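Local coordinates for protein 16S rRNA methylase (Escherichia coli, PDB 3P2E) that methylates N1 of adenine 1408 in the 16S rRNA of assembled 30S subunits, using S-adenosyl-L-methionine, and so confers resistance to various aminoglycosides, at residues Arg119-Leu122 / Ser123-Ala126. Residues are numbered along the deposited sequence; the frame is centred on the assembly and turned at random.
Sequences RDIL and SNVA
Ser123 folds its hydroxyl back onto the carbonyl of Arg119, one turn earlier in the helix. OG lies beside its own backbone N (chi1 -68°), which lets it donate to Arg119 O at 2.8 Å from above the carbonyl plane. Ser123 N donates to the same oxygen at 2.9 Å, from the opposite face. Ser175 OG of helix 166-175 also hydrogen-bonds to Arg119 O. The next three i to i+4 bonds run from Asn124 N, Val125 N and Ala126 N to the carbonyls of Asp120, Ile121 and Leu122. They make 119-126 a short alpha-helix of the Rossmann-like methyltransferase fold, between strands 98-104 and 133-139 in the chain. Its tight side is mostly apolar. Leu122 packs on Leu172 and Pro117. Val125 is buried, with CG2 3.5 Å from Ile121 O. Ile121 reaches Ala87 and Glu88, the latter a probable S-adenosyl-L-methionine-binding residue. The Ile121 side chain lies about 6 Å from the bound S-adenosyl-L-homocysteine. Ile121 CD1 also meets Asn124 ND2 at 3.9 Å. The other side is looser and polar. The Asp120 and Asn124 side chains stay apart, Asp120 OD2 4.4 Å from Asn124 ND2. A water bridges them, donating to Asp120 OD2 and accepting from Asn124 ND2, each at 2.8 Å.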
loop_
_atom_site.group_PDB
_atom_site.type_symbol
_atom_site.label_atom_id
_atom_site.label_comp_id
_atom_site.label_asym_id
_atom_site.label_seq_id
_atom_site.Cartn_x
_atom_site.Cartn_y
_atom_site.Cartn_z
ATOM N N ARG A 119 -13.482 -11.514 -0.316
ATOM C CA ARG A 119 -12.757 -12.309 0.670
ATOM C C ARG A 119 -11.529 -13.046 0.151
ATOM O O ARG A 119 -10.481 -13.036 0.796
ATOM C CB ARG A 119 -13.703 -13.301 1.354
ATOM C CG ARG A 119 -14.763 -12.634 2.223
ATOM C CD ARG A 119 -15.481 -13.650 3.097
ATOM N NE ARG A 119 -16.163 -14.674 2.311
ATOM C CZ ARG A 119 -17.235 -14.451 1.559
ATOM N NH1 ARG A 119 -17.756 -13.233 1.487
ATOM N NH2 ARG A 119 -17.785 -15.445 0.875
ATOM N N ASP A 120 -11.646 -13.676 -1.012
ATOM C CA ASP A 120 -10.521 -14.417 -1.570
ATOM C C ASP A 120 -9.333 -13.503 -1.850
ATOM O O ASP A 120 -8.201 -13.820 -1.484
ATOM C CB ASP A 120 -10.940 -15.145 -2.849
ATOM C CG ASP A 120 -9.812 -15.961 -3.453
ATOM O OD1 ASP A 120 -9.228 -16.808 -2.739
ATOM O OD2 ASP A 120 -9.508 -15.764 -4.647
ATOM N N ILE A 121 -9.587 -12.366 -2.489
ATOM C CA ILE A 121 -8.512 -11.431 -2.793
ATOM C C ILE A 121 -7.891 -10.867 -1.515
ATOM O O ILE A 121 -6.665 -10.792 -1.398
ATOM C CB ILE A 121 -9.006 -10.259 -3.673
ATOM C CG1 ILE A 121 -9.548 -10.790 -5.002
ATOM C CG2 ILE A 121 -7.855 -9.299 -3.943
ATOM C CD1 ILE A 121 -8.516 -11.512 -5.850
ATOM N N LEU A 122 -8.723 -10.471 -0.554
ATOM C CA LEU A 122 -8.182 -9.933 0.692
ATOM C C LEU A 122 -7.348 -10.999 1.400
ATOM O O LEU A 122 -6.361 -10.687 2.068
ATOM C CB LEU A 122 -9.301 -9.428 1.610
ATOM C CG LEU A 122 -10.005 -8.146 1.147
ATOM C CD1 LEU A 122 -10.879 -7.612 2.274
ATOM C CD2 LEU A 122 -8.976 -7.092 0.748
ATOM N N SER A 123 -7.743 -12.260 1.248
ATOM C CA SER A 123 -6.997 -13.351 1.860
ATOM C C SER A 123 -5.590 -13.388 1.268
ATOM O O SER A 123 -4.616 -13.625 1.993
ATOM C CB SER A 123 -7.701 -14.688 1.621
ATOM O OG SER A 123 -8.928 -14.741 2.324
ATOM N N ASN A 124 -5.485 -13.152 -0.042
ATOM C CA ASN A 124 -4.181 -13.141 -0.711
ATOM C C ASN A 124 -3.330 -12.013 -0.140
ATOM O O ASN A 124 -2.125 -12.172 0.061
ATOM C CB ASN A 124 -4.304 -12.898 -2.224
ATOM C CG ASN A 124 -5.129 -13.945 -2.938
ATOM O OD1 ASN A 124 -5.158 -15.114 -2.550
ATOM N ND2 ASN A 124 -5.789 -13.530 -4.017
ATOM N N VAL A 125 -3.952 -10.861 0.099
ATOM C CA VAL A 125 -3.219 -9.727 0.646
ATOM C C VAL A 125 -2.768 -10.022 2.074
ATOM O O VAL A 125 -1.661 -9.659 2.474
ATOM C CB VAL A 125 -4.075 -8.435 0.639
ATOM C CG1 VAL A 125 -3.282 -7.287 1.255
ATOM C CG2 VAL A 125 -4.485 -8.093 -0.786
ATOM N N ALA A 126 -3.622 -10.684 2.847
ATOM C CA ALA A 126 -3.265 -11.009 4.222
ATOM C C ALA A 126 -2.077 -11.971 4.252
ATOM O O ALA A 126 -1.279 -11.945 5.185
ATOM C CB ALA A 126 -4.460 -11.616 4.944
HETATM O O HOH W 1 -7.031 -15.254 -5.796
#